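Local atomic coordinates of putative glycoside hydrolase (Bacteroides ovatus, PDB entry 4ONZ), a protein that is a putative glycoside hydrolase of the beta-fructosidase clan, whose members share a five-bladed beta-propeller fold. Residues A[25-30]-A[93-98]; A[31-36]-A[97-102]. All coordinates share one frame; numbering follows the deposited sequence.

How the contacts relate
Contact 1 (25-30 with 93-98) and contact 2 (31-36 with 97-102) follow one another along the same two pieces of chain, their centres 13 Å apart. The earlier piece runs from a loop into strand 34-37; the later one passes through strand 96-97 into the loop before helix 111-114. Strand 96-97 is outermost in the four-stranded antiparallel sheet 50-59, 62-70, 82-89 and 96-97, consistent with one blade of the five-bladed propeller of this clan. Arg97 belongs to both contacts: its guanidinium grips the backbone of Ser29 and is sandwiched between Ile28 and Gln31. Together the contacts lay 25-36 along strand 96-97 and the loop after it, away from the centre of the chain.

Contact 1: A[25-30]-A[93-98]; sequences NPVISP and IEMKRL
A single bend in the Arg97 chain, at chi3 (65°), carries its guanidinium onto the backbone of Ser29, which it reaches end-on. NH1 and NH2 both donate to the single backbone oxygen of Ser29, NH1 to O at 3.0 Å and NH2 to O at 2.9 Å. This oxygen lies close to the guanidinium plane, but sharing it bends both bonds, with N-H...O angles of 138° and 142°. Ile28 steadies the same group from above, its CG2 lying over the centre of one face, 3.6 Å from Arg97 CZ. The other branch of Ile28, CG1, meets CG of the selenomethionine Met95 at 3.9 Å, the two side chains crossing at about a right angle. Met95 CG also approaches Val27 O, at 3.6 Å. Two waters donate to that carbonyl oxygen: one accepts from Arg97 NH1, the other donates to Ile93 O as well. Val27 CG1 packs against Ile93 O at 3.5 Å. Glu47 forms a salt bridge with Arg97 NH2, and NE hydrogen-bonds Tyr67 OH, which further fixes the guanidinium. Val27 and Ile28 form a classic beta bulge opposite Val345 of strand 344-350, while Ile28 and Met95 both pack on Val65 of strand 62-70 and Lys96 pairs through its backbone with Glu88 of strand 82-89.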
ATOM      1  N   ASN A  25      -2.556   8.721 -18.004  1.00 23.89           N
ATOM      2  CA  ASN A  25      -3.356   7.884 -17.118  1.00 22.20           C
ATOM      3  C   ASN A  25      -4.689   7.418 -17.681  1.00 23.27           C
ATOM      4  O   ASN A  25      -5.347   8.164 -18.404  1.00 24.51           O
ATOM      5  CB  ASN A  25      -3.597   8.608 -15.797  1.00 20.92           C
ATOM      6  CG  ASN A  25      -2.381   8.606 -14.910  1.00 19.41           C
ATOM      7  OD1 ASN A  25      -1.784   7.558 -14.669  1.00 17.64           O
ATOM      8  ND2 ASN A  25      -2.028   9.772 -14.383  1.00 20.71           N
ATOM      9  N   PRO A  26      -5.120   6.198 -17.305  1.00 22.84           N
ATOM     10  CA  PRO A  26      -4.465   5.238 -16.401  1.00 23.43           C
ATOM     11  C   PRO A  26      -3.308   4.483 -17.060  1.00 23.97           C
ATOM     12  O   PRO A  26      -3.314   4.280 -18.278  1.00 26.47           O
ATOM     13  CB  PRO A  26      -5.595   4.262 -16.049  1.00 22.98           C
ATOM     14  CG  PRO A  26      -6.511   4.318 -17.220  1.00 24.10           C
ATOM     15  CD  PRO A  26      -6.449   5.728 -17.736  1.00 24.18           C
ATOM     16  N   VAL A  27      -2.326   4.074 -16.260  1.00 23.74           N
ATOM     17  CA  VAL A  27      -1.160   3.344 -16.774  1.00 24.56           C
ATOM     18  C   VAL A  27      -1.347   1.812 -16.803  1.00 23.34           C
ATOM     19  O   VAL A  27      -0.640   1.130 -17.533  1.00 24.59           O
ATOM     20  CB  VAL A  27       0.153   3.730 -16.040  1.00 25.47           C
ATOM     21  CG1 VAL A  27       0.502   5.187 -16.322  1.00 28.81           C
ATOM     22  CG2 VAL A  27       0.077   3.482 -14.544  1.00 26.23           C
ATOM     23  N   ILE A  28      -2.278   1.279 -16.007  1.00 23.33           N
ATOM     24  CA  ILE A  28      -2.592  -0.156 -15.998  1.00 22.37           C
ATOM     25  C   ILE A  28      -4.111  -0.314 -15.933  1.00 21.83           C
ATOM     26  O   ILE A  28      -4.752   0.191 -15.018  1.00 19.86           O
ATOM     27  CB  ILE A  28      -1.964  -0.922 -14.802  1.00 23.25           C
ATOM     28  CG1 ILE A  28      -0.448  -0.706 -14.732  1.00 22.98           C
ATOM     29  CG2 ILE A  28      -2.264  -2.418 -14.901  1.00 22.87           C
ATOM     30  CD1 ILE A  28       0.206  -1.340 -13.524  1.00 23.28           C
ATOM     31  N   SER A  29      -4.664  -1.027 -16.910  1.00 24.05           N
ATOM     32  CA  SER A  29      -6.102  -1.269 -17.018  1.00 24.79           C
ATOM     33  C   SER A  29      -6.365  -2.768 -17.188  1.00 21.90           C
ATOM     34  O   SER A  29      -5.467  -3.510 -17.586  1.00 20.77           O
ATOM     35  CB  SER A  29      -6.668  -0.507 -18.219  1.00 27.25           C
ATOM     36  OG  SER A  29      -6.539   0.896 -18.035  1.00 27.05           O
ATOM     37  N   PRO A  30      -7.594  -3.215 -16.880  1.00 20.76           N
ATOM     38  CA  PRO A  30      -7.914  -4.636 -17.006  1.00 21.59           C
ATOM     39  C   PRO A  30      -7.846  -5.166 -18.438  1.00 23.80           C
ATOM     40  O   PRO A  30      -8.003  -4.403 -19.404  1.00 23.43           O
ATOM     41  CB  PRO A  30      -9.340  -4.752 -16.416  1.00 23.36           C
ATOM     42  CG  PRO A  30      -9.838  -3.357 -16.256  1.00 22.17           C
ATOM     43  CD  PRO A  30      -8.638  -2.471 -16.152  1.00 21.36           C
ATOM     44  N   ILE A  93       5.999   5.355 -16.559  1.00 26.45           N
ATOM     45  CA  ILE A  93       4.765   5.602 -17.316  1.00 29.24           C
ATOM     46  C   ILE A  93       4.378   4.395 -18.172  1.00 30.96           C
ATOM     47  O   ILE A  93       3.285   3.858 -18.027  1.00 31.12           O
ATOM     48  CB  ILE A  93       4.933   6.840 -18.229  1.00 31.57           C
ATOM     49  CG1 ILE A  93       5.469   8.029 -17.427  1.00 34.60           C
ATOM     50  CG2 ILE A  93       3.623   7.192 -18.920  1.00 33.21           C
ATOM     51  CD1 ILE A  93       4.614   8.432 -16.247  1.00 34.64           C
ATOM     52  N   GLU A  94       5.264   3.998 -19.083  1.00 32.78           N
ATOM     53  CA  GLU A  94       5.003   2.838 -19.930  0.50 34.42           C
ATOM     54  C   GLU A  94       5.195   1.565 -19.101  1.00 34.42           C
ATOM     55  O   GLU A  94       6.137   1.454 -18.326  1.00 36.77           O
ATOM     56  CB  GLU A  94       5.900   2.844 -21.167  0.50 37.69           C
ATOM     57  CG  GLU A  94       5.717   4.077 -22.041  0.50 39.17           C
ATOM     58  CD  GLU A  94       4.281   4.265 -22.504  0.50 40.30           C
ATOM     59  OE1 GLU A  94       3.592   3.255 -22.758  0.50 40.40           O
ATOM     60  OE2 GLU A  94       3.848   5.429 -22.635  0.50 40.66           O
HETATM   61  N   MSE A  95       4.269   0.620 -19.256  1.00 30.77           N
HETATM   62  CA  MSE A  95       4.286  -0.619 -18.484  1.00 30.07           C
HETATM   63  C   MSE A  95       4.364  -1.846 -19.351  1.00 31.21           C
HETATM   64  O   MSE A  95       3.621  -1.973 -20.321  1.00 35.34           O
HETATM   65  CB  MSE A  95       2.985  -0.711 -17.691  1.00 27.79           C
HETATM   66  CG  MSE A  95       2.753   0.431 -16.699  1.00 24.99           C
HETATM   67 SE   MSE A  95       3.901   0.257 -15.118  0.75 21.53          SE
HETATM   68  CE  MSE A  95       4.159   2.152 -14.694  1.00 23.05           C
ATOM     69  N   LYS A  96       5.280  -2.751 -19.014  1.00 28.60           N
ATOM     70  CA  LYS A  96       5.414  -4.039 -19.694  1.00 30.65           C
ATOM     71  C   LYS A  96       4.941  -5.064 -18.667  1.00 30.09           C
ATOM     72  O   LYS A  96       5.584  -5.244 -17.628  1.00 28.81           O
ATOM     73  CB  LYS A  96       6.865  -4.277 -20.105  1.00 34.22           C
ATOM     74  CG  LYS A  96       7.141  -5.599 -20.810  1.00 44.78           C
ATOM     75  CD  LYS A  96       8.620  -5.716 -21.162  1.00 52.78           C
ATOM     76  CE  LYS A  96       8.999  -7.116 -21.621  1.00 58.80           C
ATOM     77  NZ  LYS A  96       8.200  -7.576 -22.790  1.00 63.84           N
ATOM     78  N   ARG A  97       3.821  -5.726 -18.956  1.00 27.74           N
ATOM     79  CA  ARG A  97       3.200  -6.663 -18.020  1.00 28.34           C
ATOM     80  C   ARG A  97       3.409  -8.137 -18.367  1.00 29.25           C
ATOM     81  O   ARG A  97       3.564  -8.488 -19.525  1.00 29.06           O
ATOM     82  CB  ARG A  97       1.700  -6.360 -17.956  1.00 28.20           C
ATOM     83  CG  ARG A  97       1.415  -4.962 -17.425  1.00 27.60           C
ATOM     84  CD  ARG A  97       0.083  -4.404 -17.894  1.00 26.54           C
ATOM     85  NE  ARG A  97      -1.084  -5.131 -17.405  1.00 23.27           N
ATOM     86  CZ  ARG A  97      -2.339  -4.756 -17.662  1.00 23.85           C
ATOM     87  NH1 ARG A  97      -2.591  -3.665 -18.394  1.00 22.71           N
ATOM     88  NH2 ARG A  97      -3.351  -5.452 -17.172  1.00 23.56           N
ATOM     89  N   LEU A  98       3.423  -8.986 -17.341  1.00 30.04           N
ATOM     90  CA  LEU A  98       3.541 -10.431 -17.520  1.00 31.12           C
ATOM     91  C   LEU A  98       2.139 -11.001 -17.677  1.00 34.72           C
ATOM     92  O   LEU A  98       1.183 -10.512 -17.054  1.00 32.02           O
ATOM     93  CB  LEU A  98       4.212 -11.093 -16.314  1.00 33.03           C
ATOM     94  CG  LEU A  98       5.642 -10.685 -15.962  1.00 33.17           C
ATOM     95  CD1 LEU A  98       6.099 -11.407 -14.702  1.00 31.16           C
ATOM     96  CD2 LEU A  98       6.596 -10.949 -17.121  1.00 36.16           C
TER
HETATM   97  O   HOH W   1      -0.596  -1.446 -18.996  1.00 27.69           O
HETATM   98  O   HOH W   2       1.063   2.689 -19.258  1.00 34.81           O

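Contact 2: A[31-36]-A[97-102]; sequences QPTEFY and RLDNPV
The backbones of 31-36 and 97-102 come close at two places, Thr33 CA to Asp99 CA at 6.4 Å and Phe35 CA to Asn100 CA at 5.6 Å, yet no hydrogen bond joins the segments. Contact is made mainly by side chains, with Phe35 and Pro101 at its buried end. Pro101 lies over one face of the Phe35 ring in a CH-pi contact, its CD 3.6 Å from the ring centroid and 21° off the normal; CG extends the coverage toward Phe35 CE2 and CZ. At the other end the amide of Gln31 stacks, offset toward the rim, on the face of the Arg97 guanidinium opposite the one Ile28 CG2 covers, so the group is sandwiched; the planes are only 18° apart. Gln31, its chain extended beyond CG (chi2 177°), comes from the direction opposite to Arg97. Gln31 NE2 and Arg97 NH1 are 3.3 Å apart, but both are donors, so the stack holds no hydrogen bond. Between these ends Thr33 turns CG2 onto the backbone of Asp99, 3.4 Å from Asp99 O, while its OG1 hydrogen-bonds Glu47 OE2. Trp46 donates NE1 to that Asp99 O and, like Phe104, meets the Phe35 ring edge-to-face. Phe35 pairs through its backbone with Val44 in the two-stranded sheet of 34-37 and 42-45 and touches Arg83 of strand 82-89, joining this hairpin to the four-stranded sheet.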
ATOM      1  N   GLN A  31      -7.594  -6.469 -18.542  1.00 26.19           N
ATOM      2  CA  GLN A  31      -7.455  -7.185 -19.806  1.00 28.34           C
ATOM      3  C   GLN A  31      -7.993  -8.599 -19.616  1.00 28.28           C
ATOM      4  O   GLN A  31      -7.992  -9.100 -18.496  1.00 25.08           O
ATOM      5  CB  GLN A  31      -5.980  -7.321 -20.170  1.00 32.24           C
ATOM      6  CG  GLN A  31      -5.217  -6.028 -20.352  1.00 36.27           C
ATOM      7  CD  GLN A  31      -3.751  -6.274 -20.650  1.00 37.37           C
ATOM      8  OE1 GLN A  31      -3.209  -7.341 -20.354  1.00 41.54           O
ATOM      9  NE2 GLN A  31      -3.101  -5.285 -21.232  1.00 39.28           N
ATOM     10  N   PRO A  32      -8.386  -9.277 -20.710  1.00 29.86           N
ATOM     11  CA  PRO A  32      -8.907 -10.643 -20.582  1.00 28.91           C
ATOM     12  C   PRO A  32      -7.817 -11.735 -20.557  1.00 27.08           C
ATOM     13  O   PRO A  32      -8.111 -12.900 -20.817  1.00 27.55           O
ATOM     14  CB  PRO A  32      -9.806 -10.779 -21.823  1.00 29.28           C
ATOM     15  CG  PRO A  32      -9.175  -9.886 -22.842  1.00 30.76           C
ATOM     16  CD  PRO A  32      -8.407  -8.811 -22.114  1.00 30.47           C
ATOM     17  N   THR A  33      -6.580 -11.360 -20.236  1.00 26.22           N
ATOM     18  CA  THR A  33      -5.442 -12.286 -20.173  1.00 28.20           C
ATOM     19  C   THR A  33      -5.713 -13.476 -19.255  1.00 27.25           C
ATOM     20  O   THR A  33      -6.207 -13.299 -18.146  1.00 25.18           O
ATOM     21  CB  THR A  33      -4.200 -11.562 -19.617  1.00 30.78           C
ATOM     22  OG1 THR A  33      -4.102 -10.263 -20.208  1.00 31.66           O
ATOM     23  CG2 THR A  33      -2.924 -12.367 -19.886  1.00 32.04           C
ATOM     24  N   GLU A  34      -5.359 -14.676 -19.706  1.00 28.41           N
ATOM     25  CA  GLU A  34      -5.583 -15.906 -18.938  1.00 28.98           C
ATOM     26  C   GLU A  34      -4.324 -16.494 -18.322  1.00 28.03           C
ATOM     27  O   GLU A  34      -3.210 -16.189 -18.746  1.00 26.85           O
ATOM     28  CB  GLU A  34      -6.193 -16.977 -19.848  1.00 32.01           C
ATOM     29  CG  GLU A  34      -7.596 -16.659 -20.320  1.00 34.10           C
ATOM     30  CD  GLU A  34      -8.095 -17.607 -21.390  1.00 38.68           C
ATOM     31  OE1 GLU A  34      -7.323 -18.477 -21.861  1.00 41.61           O
ATOM     32  OE2 GLU A  34      -9.277 -17.469 -21.765  1.00 48.33           O
ATOM     33  N   PHE A  35      -4.522 -17.299 -17.276  1.00 26.95           N
ATOM     34  CA  PHE A  35      -3.453 -18.104 -16.681  1.00 25.73           C
ATOM     35  C   PHE A  35      -4.129 -19.338 -16.095  1.00 26.42           C
ATOM     36  O   PHE A  35      -5.334 -19.318 -15.813  1.00 25.56           O
ATOM     37  CB  PHE A  35      -2.609 -17.334 -15.643  1.00 25.96           C
ATOM     38  CG  PHE A  35      -2.990 -17.572 -14.194  1.00 23.84           C
ATOM     39  CD1 PHE A  35      -4.203 -17.138 -13.686  1.00 24.08           C
ATOM     40  CD2 PHE A  35      -2.080 -18.178 -13.324  1.00 24.35           C
ATOM     41  CE1 PHE A  35      -4.520 -17.337 -12.349  1.00 22.52           C
ATOM     42  CE2 PHE A  35      -2.390 -18.378 -11.986  1.00 24.09           C
ATOM     43  CZ  PHE A  35      -3.613 -17.959 -11.500  1.00 21.89           C
ATOM     44  N   TYR A  36      -3.371 -20.418 -15.942  1.00 26.22           N
ATOM     45  CA  TYR A  36      -3.932 -21.650 -15.397  1.00 27.36           C
ATOM     46  C   TYR A  36      -3.873 -21.552 -13.875  1.00 26.57           C
ATOM     47  O   TYR A  36      -2.791 -21.562 -13.293  1.00 27.00           O
ATOM     48  CB  TYR A  36      -3.197 -22.893 -15.895  1.00 28.70           C
ATOM     49  CG  TYR A  36      -3.875 -24.160 -15.436  1.00 31.39           C
ATOM     50  CD1 TYR A  36      -4.958 -24.686 -16.137  1.00 31.36           C
ATOM     51  CD2 TYR A  36      -3.466 -24.806 -14.271  1.00 33.69           C
ATOM     52  CE1 TYR A  36      -5.599 -25.834 -15.700  1.00 34.62           C
ATOM     53  CE2 TYR A  36      -4.100 -25.955 -13.828  1.00 35.57           C
ATOM     54  CZ  TYR A  36      -5.161 -26.463 -14.539  1.00 36.96           C
ATOM     55  OH  TYR A  36      -5.776 -27.601 -14.079  1.00 44.93           O
ATOM     56  N   ARG A  97       3.821  -5.726 -18.956  1.00 27.74           N
ATOM     57  CA  ARG A  97       3.200  -6.663 -18.020  1.00 28.34           C
ATOM     58  C   ARG A  97       3.409  -8.137 -18.367  1.00 29.25           C
ATOM     59  O   ARG A  97       3.564  -8.488 -19.525  1.00 29.06           O
ATOM     60  CB  ARG A  97       1.700  -6.360 -17.956  1.00 28.20           C
ATOM     61  CG  ARG A  97       1.415  -4.962 -17.425  1.00 27.60           C
ATOM     62  CD  ARG A  97       0.083  -4.404 -17.894  1.00 26.54           C
ATOM     63  NE  ARG A  97      -1.084  -5.131 -17.405  1.00 23.27           N
ATOM     64  CZ  ARG A  97      -2.339  -4.756 -17.662  1.00 23.85           C
ATOM     65  NH1 ARG A  97      -2.591  -3.665 -18.394  1.00 22.71           N
ATOM     66  NH2 ARG A  97      -3.351  -5.452 -17.172  1.00 23.56           N
ATOM     67  N   LEU A  98       3.423  -8.986 -17.341  1.00 30.04           N
ATOM     68  CA  LEU A  98       3.541 -10.431 -17.520  1.00 31.12           C
ATOM     69  C   LEU A  98       2.139 -11.001 -17.677  1.00 34.72           C
ATOM     70  O   LEU A  98       1.183 -10.512 -17.054  1.00 32.02           O
ATOM     71  CB  LEU A  98       4.212 -11.093 -16.314  1.00 33.03           C
ATOM     72  CG  LEU A  98       5.642 -10.685 -15.962  1.00 33.17           C
ATOM     73  CD1 LEU A  98       6.099 -11.407 -14.702  1.00 31.16           C
ATOM     74  CD2 LEU A  98       6.596 -10.949 -17.121  1.00 36.16           C
ATOM     75  N   ASP A  99       2.021 -12.039 -18.498  1.00 33.19           N
ATOM     76  CA  ASP A  99       0.733 -12.699 -18.729  1.00 35.48           C
ATOM     77  C   ASP A  99       0.232 -13.500 -17.530  1.00 33.67           C
ATOM     78  O   ASP A  99      -0.960 -13.790 -17.448  1.00 33.57           O
ATOM     79  CB  ASP A  99       0.807 -13.627 -19.942  1.00 37.47           C
ATOM     80  CG  ASP A  99       0.849 -12.871 -21.258  1.00 40.63           C
ATOM     81  OD1 ASP A  99       0.638 -11.634 -21.270  1.00 42.21           O
ATOM     82  OD2 ASP A  99       1.074 -13.533 -22.287  1.00 43.62           O
ATOM     83  N   ASN A 100       1.132 -13.885 -16.630  1.00 29.09           N
ATOM     84  CA  ASN A 100       0.745 -14.613 -15.427  1.00 28.96           C
ATOM     85  C   ASN A 100       0.912 -13.751 -14.187  1.00 26.40           C
ATOM     86  O   ASN A 100       1.860 -12.974 -14.103  1.00 24.97           O
ATOM     87  CB  ASN A 100       1.591 -15.873 -15.253  1.00 32.95           C
ATOM     88  CG  ASN A 100       1.336 -16.913 -16.333  1.00 41.16           C
ATOM     89  OD1 ASN A 100       0.644 -16.663 -17.322  1.00 49.92           O
ATOM     90  ND2 ASN A 100       1.916 -18.089 -16.148  1.00 46.68           N
ATOM     91  N   PRO A 101       0.015 -13.916 -13.195  1.00 23.91           N
ATOM     92  CA  PRO A 101       0.164 -13.147 -11.963  1.00 22.70           C
ATOM     93  C   PRO A 101       1.349 -13.684 -11.190  1.00 21.38           C
ATOM     94  O   PRO A 101       1.775 -14.818 -11.436  1.00 22.33           O
ATOM     95  CB  PRO A 101      -1.141 -13.427 -11.220  1.00 21.85           C
ATOM     96  CG  PRO A 101      -1.511 -14.802 -11.658  1.00 22.52           C
ATOM     97  CD  PRO A 101      -1.117 -14.852 -13.115  1.00 22.85           C
ATOM     98  N   VAL A 102       1.874 -12.895 -10.260  1.00 20.66           N
ATOM     99  CA  VAL A 102       3.057 -13.313  -9.497  1.00 19.08           C
ATOM    100  C   VAL A 102       2.793 -13.691  -8.042  1.00 18.49           C
ATOM    101  O   VAL A 102       3.698 -14.189  -7.373  1.00 18.16           O
ATOM    102  CB  VAL A 102       4.192 -12.262  -9.581  1.00 19.94           C
ATOM    103  CG1 VAL A 102       4.647 -12.109 -11.026  1.00 21.18           C
ATOM    104  CG2 VAL A 102       3.749 -10.922  -9.004  1.00 20.17           C
TER